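Local coordinates for protein Pcdhgb2 (PDB 5SZR) that probably acts as a calcium-dependent cell-adhesion protein that may help establish and maintain specific neuronal connections in the brain, represented here by four extracellular cadherin domains, at residues A[266-271]-A[289-294]; A[127-132]-A[201-206]; A[62-67]-A[80-85]. All blocks are in the same frame, centred on the assembly; numbering follows the deposited sequence.

Interaction 1 of 3, residues A[266-271]-A[289-294]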
ATOM      1  N   SER A 266      17.350 -21.693  23.012  1.00 88.86           N
ATOM      2  CA  SER A 266      16.818 -22.896  23.634  1.00 87.33           C
ATOM      3  C   SER A 266      15.367 -22.747  24.075  1.00 81.74           C
ATOM      4  O   SER A 266      14.747 -23.752  24.440  1.00 82.76           O
ATOM      5  CB  SER A 266      17.683 -23.287  24.833  1.00 90.06           C
ATOM      6  OG  SER A 266      17.186 -24.457  25.453  1.00 90.89           O
ATOM      7  N   PHE A 267      14.813 -21.535  24.052  1.00 76.56           N
ATOM      8  CA  PHE A 267      13.433 -21.301  24.469  1.00 72.12           C
ATOM      9  C   PHE A 267      12.501 -21.065  23.286  1.00 68.73           C
ATOM     10  O   PHE A 267      11.511 -21.783  23.114  1.00 67.91           O
ATOM     11  CB  PHE A 267      13.364 -20.111  25.435  1.00 71.37           C
ATOM     12  CG  PHE A 267      13.708 -20.461  26.852  1.00 74.76           C
ATOM     13  CD1 PHE A 267      12.726 -20.502  27.826  1.00 74.87           C
ATOM     14  CD2 PHE A 267      15.011 -20.756  27.208  1.00 77.82           C
ATOM     15  CE1 PHE A 267      13.041 -20.827  29.134  1.00 77.99           C
ATOM     16  CE2 PHE A 267      15.330 -21.081  28.512  1.00 81.10           C
ATOM     17  CZ  PHE A 267      14.344 -21.115  29.477  1.00 80.77           C
ATOM     18  N   VAL A 268      12.793 -20.053  22.470  1.00 65.93           N
ATOM     19  CA  VAL A 268      11.900 -19.640  21.398  1.00 61.35           C
ATOM     20  C   VAL A 268      12.711 -19.263  20.167  1.00 57.03           C
ATOM     21  O   VAL A 268      13.873 -18.855  20.259  1.00 55.71           O
ATOM     22  CB  VAL A 268      10.998 -18.461  21.821  1.00 61.37           C
ATOM     23  CG1 VAL A 268       9.982 -18.911  22.866  1.00 61.97           C
ATOM     24  CG2 VAL A 268      11.845 -17.319  22.352  1.00 62.08           C
ATOM     25  N   SER A 269      12.080 -19.417  19.006  1.00 54.83           N
ATOM     26  CA  SER A 269      12.608 -18.939  17.739  1.00 54.52           C
ATOM     27  C   SER A 269      11.440 -18.433  16.911  1.00 54.45           C
ATOM     28  O   SER A 269      10.273 -18.666  17.239  1.00 55.76           O
ATOM     29  CB  SER A 269      13.362 -20.037  16.984  1.00 55.38           C
ATOM     30  OG  SER A 269      12.464 -21.040  16.544  1.00 56.24           O
ATOM     31  N   VAL A 270      11.755 -17.737  15.822  1.00 52.64           N
ATOM     32  CA  VAL A 270      10.741 -17.282  14.882  1.00 47.46           C
ATOM     33  C   VAL A 270      11.184 -17.656  13.477  1.00 48.07           C
ATOM     34  O   VAL A 270      12.369 -17.558  13.139  1.00 50.81           O
ATOM     35  CB  VAL A 270      10.474 -15.765  15.010  1.00 45.54           C
ATOM     36  CG1 VAL A 270      11.649 -14.947  14.496  1.00 44.41           C
ATOM     37  CG2 VAL A 270       9.190 -15.392  14.297  1.00 46.21           C
ATOM     38  N   ASN A 271      10.239 -18.138  12.675  1.00 47.55           N
ATOM     39  CA  ASN A 271      10.524 -18.406  11.274  1.00 51.71           C
ATOM     40  C   ASN A 271      10.636 -17.081  10.524  1.00 50.75           C
ATOM     41  O   ASN A 271       9.740 -16.236  10.602  1.00 49.82           O
ATOM     42  CB  ASN A 271       9.431 -19.281  10.668  1.00 53.00           C
ATOM     43  CG  ASN A 271       9.707 -19.638   9.223  1.00 56.42           C
ATOM     44  OD1 ASN A 271       9.500 -18.826   8.318  1.00 57.27           O
ATOM     45  ND2 ASN A 271      10.173 -20.862   8.996  1.00 58.20           N
ATOM     46  N   ARG A 289       7.477 -18.630  35.111  1.00 60.16           N
ATOM     47  CA  ARG A 289       6.090 -18.307  34.814  1.00 60.13           C
ATOM     48  C   ARG A 289       5.932 -17.420  33.589  1.00 58.75           C
ATOM     49  O   ARG A 289       4.868 -17.446  32.960  1.00 56.15           O
ATOM     50  CB  ARG A 289       5.439 -17.629  36.026  1.00 65.45           C
ATOM     51  CG  ARG A 289       5.312 -18.541  37.244  1.00 71.30           C
ATOM     52  CD  ARG A 289       5.454 -17.764  38.544  1.00 77.27           C
ATOM     53  NE  ARG A 289       4.195 -17.184  39.002  1.00 79.68           N
ATOM     54  CZ  ARG A 289       3.550 -17.572  40.098  1.00 81.93           C
ATOM     55  NH1 ARG A 289       4.046 -18.541  40.854  1.00 84.21           N
ATOM     56  NH2 ARG A 289       2.412 -16.987  40.444  1.00 83.57           N
ATOM     57  N   SER A 290       6.963 -16.659  33.222  1.00 58.23           N
ATOM     58  CA  SER A 290       6.826 -15.660  32.172  1.00 54.87           C
ATOM     59  C   SER A 290       8.207 -15.224  31.699  1.00 55.87           C
ATOM     60  O   SER A 290       9.171 -15.233  32.469  1.00 55.35           O
ATOM     61  CB  SER A 290       6.025 -14.454  32.674  1.00 56.52           C
ATOM     62  OG  SER A 290       5.827 -13.507  31.645  1.00 63.46           O
ATOM     63  N   PHE A 291       8.290 -14.836  30.425  1.00 57.39           N
ATOM     64  CA  PHE A 291       9.503 -14.221  29.902  1.00 59.16           C
ATOM     65  C   PHE A 291       9.141 -13.235  28.801  1.00 62.87           C
ATOM     66  O   PHE A 291       8.078 -13.322  28.177  1.00 61.11           O
ATOM     67  CB  PHE A 291      10.513 -15.264  29.394  1.00 57.09           C
ATOM     68  CG  PHE A 291       9.986 -16.165  28.316  1.00 54.38           C
ATOM     69  CD1 PHE A 291      10.203 -15.871  26.982  1.00 55.16           C
ATOM     70  CD2 PHE A 291       9.299 -17.324  28.637  1.00 53.69           C
ATOM     71  CE1 PHE A 291       9.725 -16.706  25.984  1.00 55.68           C
ATOM     72  CE2 PHE A 291       8.821 -18.166  27.648  1.00 53.19           C
ATOM     73  CZ  PHE A 291       9.035 -17.859  26.322  1.00 55.38           C
ATOM     74  N   GLN A 292      10.043 -12.285  28.573  1.00 66.50           N
ATOM     75  CA  GLN A 292       9.825 -11.205  27.625  1.00 65.57           C
ATOM     76  C   GLN A 292      10.730 -11.361  26.411  1.00 61.84           C
ATOM     77  O   GLN A 292      11.825 -11.924  26.490  1.00 61.70           O
ATOM     78  CB  GLN A 292      10.061  -9.846  28.284  1.00 72.45           C
ATOM     79  CG  GLN A 292       8.779  -9.075  28.532  1.00 78.00           C
ATOM     80  CD  GLN A 292       8.968  -7.905  29.476  1.00 83.97           C
ATOM     81  OE1 GLN A 292       9.821  -7.937  30.367  1.00 86.63           O
ATOM     82  NE2 GLN A 292       8.162  -6.865  29.293  1.00 84.84           N
ATOM     83  N   LEU A 293      10.262 -10.825  25.288  1.00 60.77           N
ATOM     84  CA  LEU A 293      10.856 -11.081  23.987  1.00 59.89           C
ATOM     85  C   LEU A 293      10.656  -9.853  23.110  1.00 59.97           C
ATOM     86  O   LEU A 293       9.580  -9.249  23.123  1.00 60.32           O
ATOM     87  CB  LEU A 293      10.202 -12.312  23.348  1.00 59.45           C
ATOM     88  CG  LEU A 293      10.924 -13.087  22.256  1.00 60.12           C
ATOM     89  CD1 LEU A 293      12.171 -13.735  22.832  1.00 63.36           C
ATOM     90  CD2 LEU A 293       9.984 -14.129  21.668  1.00 57.24           C
ATOM     91  N   THR A 294      11.686  -9.486  22.348  1.00 59.53           N
ATOM     92  CA  THR A 294      11.593  -8.381  21.394  1.00 58.33           C
ATOM     93  C   THR A 294      11.889  -8.905  19.995  1.00 56.26           C
ATOM     94  O   THR A 294      13.013  -9.335  19.712  1.00 57.93           O
ATOM     95  CB  THR A 294      12.544  -7.242  21.756  1.00 59.04           C
ATOM     96  OG1 THR A 294      12.093  -6.607  22.959  1.00 58.89           O
ATOM     97  CG2 THR A 294      12.571  -6.210  20.634  1.00 57.54           C
TER
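Val268 meets Phe291 and Leu293 through a different methyl group for each. CG1 of Val268 comes up to the rim of the Phe291 ring, close to the ring plane, and lies 3.7 Å from Phe291 CZ and 3.8 Å from Phe291 CE1. The two side chains approach from opposite directions, and the methyl, lying near the ring plane, abuts the CZ end of the ring and does not cover its face. The other methyl, Val268 CG2, goes to Leu293: it is 3.6 Å from Leu293 CD1 and 3.8 Å from Leu293 CD2, the two side chains passing each other in opposite senses.

The face of the Phe291 ring receives the edge of Phe267 in a T-shaped pair, with ring centroids 6.0 Å apart and planes at 70°. Phe291 has its CG between the backbone N and the carbonyl carbon (chi1 58°), and from there the ring offers its rim to Val268 and a face to Phe267.

Further out, Phe283 makes a second edge-to-face contact with Phe291, and Arg281 forms a cation-pi contact with Phe267. Strand 268-270 is an outermost strand of its sheet, and the backbones of Phe267 and Ser269 bond to Gln280 and Phe278. On the facing sheet of the same cadherin domain, the backbones of Phe291 and Leu293 are tied to Val313 and Met311 of strand 306-316.

No hydrogen bond joins 266-271 to 289-294. The two layers of the beta-sandwich are therefore held together here by apolar packing and aromatic contact, with the buried Val268, Phe291 and Leu293 contributing hydrocarbon surface and no side-chain polar group that would need a partner.

Interaction 2 of 3, residues A[127-132]-A[201-206]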
ATOM      1  N   THR A 127      12.010  18.552 -10.939  1.00 54.51           N
ATOM      2  CA  THR A 127      12.547  17.522 -11.816  1.00 53.67           C
ATOM      3  C   THR A 127      11.901  17.621 -13.192  1.00 53.45           C
ATOM      4  O   THR A 127      10.686  17.807 -13.311  1.00 53.83           O
ATOM      5  CB  THR A 127      12.308  16.134 -11.215  1.00 55.72           C
ATOM      6  OG1 THR A 127      12.902  16.067  -9.912  1.00 56.96           O
ATOM      7  CG2 THR A 127      12.922  15.052 -12.094  1.00 56.17           C
ATOM      8  N   VAL A 128      12.722  17.505 -14.232  1.00 53.64           N
ATOM      9  CA  VAL A 128      12.259  17.687 -15.605  1.00 53.24           C
ATOM     10  C   VAL A 128      11.650  16.377 -16.089  1.00 53.76           C
ATOM     11  O   VAL A 128      12.360  15.391 -16.303  1.00 55.28           O
ATOM     12  CB  VAL A 128      13.397  18.140 -16.523  1.00 52.94           C
ATOM     13  CG1 VAL A 128      12.894  18.272 -17.954  1.00 54.25           C
ATOM     14  CG2 VAL A 128      13.972  19.452 -16.026  1.00 53.68           C
ATOM     15  N   ILE A 129      10.331  16.366 -16.270  1.00 54.26           N
ATOM     16  CA  ILE A 129       9.634  15.152 -16.674  1.00 56.04           C
ATOM     17  C   ILE A 129       9.674  14.960 -18.181  1.00 57.40           C
ATOM     18  O   ILE A 129       9.864  13.842 -18.664  1.00 58.15           O
ATOM     19  CB  ILE A 129       8.182  15.186 -16.166  1.00 58.43           C
ATOM     20  CG1 ILE A 129       8.139  15.390 -14.655  1.00 59.08           C
ATOM     21  CG2 ILE A 129       7.458  13.901 -16.535  1.00 58.75           C
ATOM     22  CD1 ILE A 129       6.737  15.451 -14.129  1.00 61.39           C
ATOM     23  N   ALA A 130       9.488  16.034 -18.945  1.00 60.27           N
ATOM     24  CA  ALA A 130       9.359  15.903 -20.386  1.00 57.81           C
ATOM     25  C   ALA A 130       9.717  17.225 -21.041  1.00 58.26           C
ATOM     26  O   ALA A 130       9.609  18.293 -20.433  1.00 59.49           O
ATOM     27  CB  ALA A 130       7.942  15.472 -20.781  1.00 57.47           C
ATOM     28  N   LEU A 131      10.144  17.135 -22.295  1.00 57.33           N
ATOM     29  CA  LEU A 131      10.442  18.297 -23.116  1.00 56.72           C
ATOM     30  C   LEU A 131       9.333  18.468 -24.147  1.00 55.00           C
ATOM     31  O   LEU A 131       8.959  17.507 -24.829  1.00 52.77           O
ATOM     32  CB  LEU A 131      11.806  18.148 -23.791  1.00 57.84           C
ATOM     33  CG  LEU A 131      12.958  17.991 -22.795  1.00 56.60           C
ATOM     34  CD1 LEU A 131      14.274  17.749 -23.516  1.00 53.48           C
ATOM     35  CD2 LEU A 131      13.050  19.212 -21.892  1.00 52.93           C
ATOM     36  N   ILE A 132       8.807  19.687 -24.246  1.00 56.97           N
ATOM     37  CA  ILE A 132       7.640  19.996 -25.063  1.00 60.37           C
ATOM     38  C   ILE A 132       8.049  20.999 -26.136  1.00 63.25           C
ATOM     39  O   ILE A 132       8.708  22.000 -25.836  1.00 63.90           O
ATOM     40  CB  ILE A 132       6.492  20.566 -24.210  1.00 63.42           C
ATOM     41  CG1 ILE A 132       6.227  19.684 -22.979  1.00 63.89           C
ATOM     42  CG2 ILE A 132       5.241  20.760 -25.052  1.00 64.94           C
ATOM     43  CD1 ILE A 132       5.832  18.270 -23.297  1.00 66.27           C
ATOM     44  N   ILE A 201       0.196  12.721 -21.554  1.00 60.58           N
ATOM     45  CA  ILE A 201       1.428  12.086 -21.108  1.00 59.57           C
ATOM     46  C   ILE A 201       1.087  11.205 -19.917  1.00 62.23           C
ATOM     47  O   ILE A 201       0.568  11.692 -18.905  1.00 58.32           O
ATOM     48  CB  ILE A 201       2.497  13.121 -20.727  1.00 57.75           C
ATOM     49  CG1 ILE A 201       2.728  14.105 -21.873  1.00 58.26           C
ATOM     50  CG2 ILE A 201       3.794  12.427 -20.345  1.00 55.66           C
ATOM     51  CD1 ILE A 201       3.751  15.162 -21.554  1.00 57.49           C
ATOM     52  N   THR A 202       1.374   9.912 -20.039  1.00 63.58           N
ATOM     53  CA  THR A 202       1.167   8.967 -18.950  1.00 63.25           C
ATOM     54  C   THR A 202       2.452   8.836 -18.143  1.00 61.58           C
ATOM     55  O   THR A 202       3.525   8.602 -18.707  1.00 61.47           O
ATOM     56  CB  THR A 202       0.738   7.602 -19.488  1.00 65.40           C
ATOM     57  OG1 THR A 202      -0.580   7.702 -20.046  1.00 63.83           O
ATOM     58  CG2 THR A 202       0.736   6.564 -18.373  1.00 62.31           C
ATOM     59  N   LEU A 203       2.338   8.995 -16.827  1.00 61.98           N
ATOM     60  CA  LEU A 203       3.478   8.934 -15.922  1.00 59.76           C
ATOM     61  C   LEU A 203       3.361   7.722 -15.010  1.00 60.30           C
ATOM     62  O   LEU A 203       2.337   7.534 -14.341  1.00 60.85           O
ATOM     63  CB  LEU A 203       3.585  10.212 -15.088  1.00 57.05           C
ATOM     64  CG  LEU A 203       3.831  11.472 -15.916  1.00 56.10           C
ATOM     65  CD1 LEU A 203       4.040  12.682 -15.013  1.00 55.10           C
ATOM     66  CD2 LEU A 203       5.021  11.257 -16.835  1.00 53.35           C
ATOM     67  N   HIS A 204       4.408   6.907 -14.991  1.00 60.30           N
ATOM     68  CA  HIS A 204       4.517   5.778 -14.082  1.00 60.50           C
ATOM     69  C   HIS A 204       5.453   6.171 -12.947  1.00 57.75           C
ATOM     70  O   HIS A 204       6.612   6.524 -13.191  1.00 57.12           O
ATOM     71  CB  HIS A 204       5.036   4.541 -14.811  1.00 64.83           C
ATOM     72  CG  HIS A 204       4.036   3.928 -15.740  1.00 72.22           C
ATOM     73  ND1 HIS A 204       2.677   4.105 -15.590  1.00 76.99           N
ATOM     74  CD2 HIS A 204       4.195   3.140 -16.829  1.00 76.64           C
ATOM     75  CE1 HIS A 204       2.043   3.453 -16.548  1.00 83.52           C
ATOM     76  NE2 HIS A 204       2.941   2.860 -17.313  1.00 83.04           N
ATOM     77  N   ILE A 205       4.949   6.129 -11.719  1.00 56.01           N
ATOM     78  CA  ILE A 205       5.737   6.486 -10.546  1.00 55.73           C
ATOM     79  C   ILE A 205       6.375   5.217  -9.998  1.00 55.49           C
ATOM     80  O   ILE A 205       5.667   4.286  -9.596  1.00 57.89           O
ATOM     81  CB  ILE A 205       4.874   7.172  -9.477  1.00 56.59           C
ATOM     82  CG1 ILE A 205       4.141   8.384 -10.064  1.00 56.44           C
ATOM     83  CG2 ILE A 205       5.733   7.582  -8.293  1.00 52.04           C
ATOM     84  CD1 ILE A 205       5.055   9.510 -10.496  1.00 54.50           C
ATOM     85  N   SER A 206       7.706   5.170  -9.989  1.00 53.79           N
ATOM     86  CA  SER A 206       8.423   3.995  -9.514  1.00 56.43           C
ATOM     87  C   SER A 206       8.642   4.066  -8.001  1.00 54.56           C
ATOM     88  O   SER A 206       8.621   5.139  -7.391  1.00 54.95           O
ATOM     89  CB  SER A 206       9.763   3.847 -10.242  1.00 56.77           C
ATOM     90  OG  SER A 206      10.574   4.989 -10.053  1.00 58.87           O
TER
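This is a sheet-to-sheet contact in the core of a cadherin beta-sandwich, where strand 128-135 of one layer faces strand 196-206 of the other. The segments 128-132 and 201-206 run nearly antiparallel, at 161°, and their axes come no closer than 9.6 Å. That spacing leaves room for side chains between the layers, and no hydrogen bond crosses it.

Ile129 and Leu203 make the closest approach. Their side chains cross at about a right angle, and the gamma-branch methyl Ile129 CG2 lies 3.6 Å from Leu203 CD2 and 3.9 Å from Leu203 CD1. The longer branch joins in as well, with Ile129 CD1 4.0 Å from Leu203 CD1, so both arms of the isoleucine engage the forked end of the leucine.

Next along the strand, Ala130 also points into the core. Two consecutive residues can do so because Ile129 and Ala130 together face Leu167 in a classic beta bulge, which breaks the usual alternation of inward and outward side chains. The short Ala130 CB reaches Ile201 CD1 at 4.3 Å.

Leu203 packs further on Tyr181, and Ile185 of strand 180-189 touches both Ile132 and Ile201. Val112 of strand 109-113 likewise contacts those two isoleucines. In Ile132 the second torsion folds the chain (chi2 -60°), whereas Ile201 is extended (chi2 179°); their terminal methyls meet tip to tip, Ile132 CD1 lying 4.1 Å from Ile201 CD1.

Interaction 3 of 3, residues A[62-67]-A[80-85]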
ATOM      1  N   GLY A  62     -12.028  37.597 -70.932  1.00 91.08           N
ATOM      2  CA  GLY A  62     -10.989  38.151 -70.093  1.00 88.95           C
ATOM      3  C   GLY A  62     -11.277  38.091 -68.610  1.00 83.02           C
ATOM      4  O   GLY A  62     -10.523  38.679 -67.825  1.00 78.07           O
ATOM      5  N   GLU A  63     -12.354  37.421 -68.206  1.00 82.05           N
ATOM      6  CA  GLU A  63     -12.598  37.171 -66.793  1.00 85.31           C
ATOM      7  C   GLU A  63     -11.633  36.111 -66.277  1.00 79.26           C
ATOM      8  O   GLU A  63     -11.315  35.142 -66.975  1.00 77.42           O
ATOM      9  CB  GLU A  63     -14.038  36.715 -66.562  1.00 93.41           C
ATOM     10  CG  GLU A  63     -15.097  37.750 -66.894  1.00102.70           C
ATOM     11  CD  GLU A  63     -16.495  37.287 -66.527  1.00109.20           C
ATOM     12  OE1 GLU A  63     -16.730  36.999 -65.333  1.00112.83           O
ATOM     13  OE2 GLU A  63     -17.353  37.196 -67.432  1.00113.23           O
ATOM     14  N   ILE A  64     -11.166  36.300 -65.048  1.00 73.61           N
ATOM     15  CA  ILE A  64     -10.223  35.390 -64.410  1.00 70.89           C
ATOM     16  C   ILE A  64     -10.870  34.849 -63.146  1.00 72.01           C
ATOM     17  O   ILE A  64     -11.285  35.623 -62.273  1.00 73.47           O
ATOM     18  CB  ILE A  64      -8.891  36.077 -64.086  1.00 64.86           C
ATOM     19  CG1 ILE A  64      -8.248  36.608 -65.363  1.00 60.84           C
ATOM     20  CG2 ILE A  64      -7.957  35.115 -63.364  1.00 65.95           C
ATOM     21  CD1 ILE A  64      -6.974  37.342 -65.112  1.00 56.35           C
ATOM     22  N   THR A  65     -10.954  33.528 -63.044  1.00 71.64           N
ATOM     23  CA  THR A  65     -11.496  32.864 -61.872  1.00 70.41           C
ATOM     24  C   THR A  65     -10.549  31.755 -61.443  1.00 70.66           C
ATOM     25  O   THR A  65      -9.788  31.215 -62.251  1.00 71.14           O
ATOM     26  CB  THR A  65     -12.888  32.276 -62.138  1.00 72.43           C
ATOM     27  OG1 THR A  65     -12.820  31.375 -63.250  1.00 73.33           O
ATOM     28  CG2 THR A  65     -13.892  33.381 -62.435  1.00 74.10           C
ATOM     29  N   THR A  66     -10.599  31.422 -60.157  1.00 69.85           N
ATOM     30  CA  THR A  66      -9.898  30.240 -59.685  1.00 70.92           C
ATOM     31  C   THR A  66     -10.623  28.993 -60.175  1.00 73.59           C
ATOM     32  O   THR A  66     -11.843  28.995 -60.362  1.00 75.58           O
ATOM     33  CB  THR A  66      -9.804  30.229 -58.156  1.00 71.34           C
ATOM     34  OG1 THR A  66     -11.113  30.066 -57.588  1.00 74.93           O
ATOM     35  CG2 THR A  66      -9.190  31.528 -57.645  1.00 65.36           C
ATOM     36  N   LYS A  67      -9.859  27.926 -60.405  1.00 72.63           N
ATOM     37  CA  LYS A  67     -10.442  26.643 -60.773  1.00 74.30           C
ATOM     38  C   LYS A  67      -9.998  25.522 -59.843  1.00 75.85           C
ATOM     39  O   LYS A  67     -10.320  24.355 -60.093  1.00 78.43           O
ATOM     40  CB  LYS A  67     -10.112  26.294 -62.228  1.00 75.06           C
ATOM     41  CG  LYS A  67      -8.643  26.061 -62.522  1.00 74.91           C
ATOM     42  CD  LYS A  67      -8.436  25.735 -63.996  1.00 75.61           C
ATOM     43  CE  LYS A  67      -7.022  25.260 -64.268  1.00 75.92           C
ATOM     44  NZ  LYS A  67      -6.742  25.096 -65.722  1.00 76.56           N
ATOM     45  N   LEU A  80       0.327  36.860 -62.786  1.00 56.54           N
ATOM     46  CA  LEU A  80      -0.447  36.530 -63.975  1.00 57.97           C
ATOM     47  C   LEU A  80      -0.155  37.560 -65.060  1.00 61.46           C
ATOM     48  O   LEU A  80      -0.404  38.756 -64.870  1.00 63.11           O
ATOM     49  CB  LEU A  80      -1.945  36.488 -63.662  1.00 56.70           C
ATOM     50  CG  LEU A  80      -2.530  35.238 -62.996  1.00 57.35           C
ATOM     51  CD1 LEU A  80      -2.018  35.054 -61.573  1.00 56.01           C
ATOM     52  CD2 LEU A  80      -4.057  35.286 -63.014  1.00 56.26           C
ATOM     53  N   ASN A  81       0.376  37.098 -66.186  1.00 62.40           N
ATOM     54  CA  ASN A  81       0.589  37.938 -67.357  1.00 64.02           C
ATOM     55  C   ASN A  81      -0.435  37.542 -68.410  1.00 66.26           C
ATOM     56  O   ASN A  81      -0.521  36.366 -68.780  1.00 66.47           O
ATOM     57  CB  ASN A  81       2.011  37.784 -67.894  1.00 64.08           C
ATOM     58  CG  ASN A  81       3.062  38.038 -66.835  1.00 64.06           C
ATOM     59  OD1 ASN A  81       3.016  39.040 -66.122  1.00 62.73           O
ATOM     60  ND2 ASN A  81       4.018  37.122 -66.721  1.00 66.44           N
ATOM     61  N   VAL A  82      -1.212  38.516 -68.877  1.00 66.78           N
ATOM     62  CA  VAL A  82      -2.268  38.286 -69.856  1.00 67.79           C
ATOM     63  C   VAL A  82      -1.908  39.008 -71.145  1.00 72.10           C
ATOM     64  O   VAL A  82      -1.454  40.159 -71.124  1.00 73.25           O
ATOM     65  CB  VAL A  82      -3.641  38.744 -69.329  1.00 65.32           C
ATOM     66  CG1 VAL A  82      -4.698  38.631 -70.414  1.00 67.37           C
ATOM     67  CG2 VAL A  82      -4.043  37.915 -68.115  1.00 64.24           C
ATOM     68  N   GLU A  83      -2.110  38.327 -72.268  1.00 74.92           N
ATOM     69  CA  GLU A  83      -1.839  38.871 -73.591  1.00 79.93           C
ATOM     70  C   GLU A  83      -3.158  39.025 -74.337  1.00 83.65           C
ATOM     71  O   GLU A  83      -3.909  38.054 -74.480  1.00 84.86           O
ATOM     72  CB  GLU A  83      -0.886  37.961 -74.363  1.00 83.78           C
ATOM     73  CG  GLU A  83      -0.547  38.465 -75.748  1.00 90.68           C
ATOM     74  CD  GLU A  83      -0.086  37.354 -76.665  1.00 96.96           C
ATOM     75  OE1 GLU A  83      -0.538  36.203 -76.476  1.00 97.06           O
ATOM     76  OE2 GLU A  83       0.728  37.632 -77.570  1.00101.81           O
ATOM     77  N   ALA A  84      -3.434  40.238 -74.809  1.00 85.65           N
ATOM     78  CA  ALA A  84      -4.637  40.530 -75.577  1.00 89.82           C
ATOM     79  C   ALA A  84      -4.281  40.654 -77.053  1.00 98.01           C
ATOM     80  O   ALA A  84      -3.406  41.445 -77.418  1.00 98.21           O
ATOM     81  CB  ALA A  84      -5.303  41.814 -75.084  1.00 87.55           C
ATOM     82  N   LYS A  85      -4.965  39.880 -77.896  1.00104.71           N
ATOM     83  CA  LYS A  85      -4.697  39.841 -79.331  1.00112.29           C
ATOM     84  C   LYS A  85      -5.978  40.137 -80.098  1.00120.69           C
ATOM     85  O   LYS A  85      -6.952  39.384 -79.998  1.00121.02           O
ATOM     86  CB  LYS A  85      -4.130  38.482 -79.748  1.00110.57           C
ATOM     87  CG  LYS A  85      -2.669  38.515 -80.162  1.00109.57           C
TER
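A small, wholly apolar contact between the two layers of a cadherin beta-sandwich joins strand 63-66 to strand 77-85 by way of three buried side chains. Ile64 supplies everything from its strand. It reaches toward Leu80 tip to tip, with Ile64 CG2 at 3.9 Å from Leu80 CD2. The delta methyl, Ile64 CD1, lies 4.1 Å from the same Leu80 CD2 and 4.2 Å from Val82 CG2. Having CG1 anti to the carbonyl carbon and the chain extended beyond it (chi1 -60°, chi2 177°) sends the two branches of Ile64 apart: of the two facing residues, CG2 meets Leu80, while CD1 touches both Leu80 and Val82. Leu80 and Val82, two residues apart on one strand, both point inward to receive it.

Strand 63-66 is the middle of its three-stranded sheet, flanked by 23-26 and 55-57, and Ile64 packs also on Val24 and Leu57 from these neighbours. On the opposing layer, Ile64 touches Ile96 of strand 91-101; Leu80 lies against Val98 of that strand and Phe44 of strand 41-44, and Val82 against Tyr42.

How the interactions relate
The three contacts are spaced along a rod-like chain, one in each of three different cadherin domains, and none touches another. In sequence order they run interaction 3, interaction 2, interaction 1. Centres of interactions 3 and 2 are 58 Å apart, those of 2 and 1 are 50 Å apart, and those of 3 and 1 are 107 Å apart, nearly the sum of the two steps. All three join the facing sheets of a sandwich. None binds calcium: side chain to side chain, Leu203 lies about 11 Å from the calcium ligand Glu121 and Phe291 about 10 Å from Asp284. Interaction 3 is away from the calcium sites, though the Ile64 side chain is about 7 Å from a bound mannose.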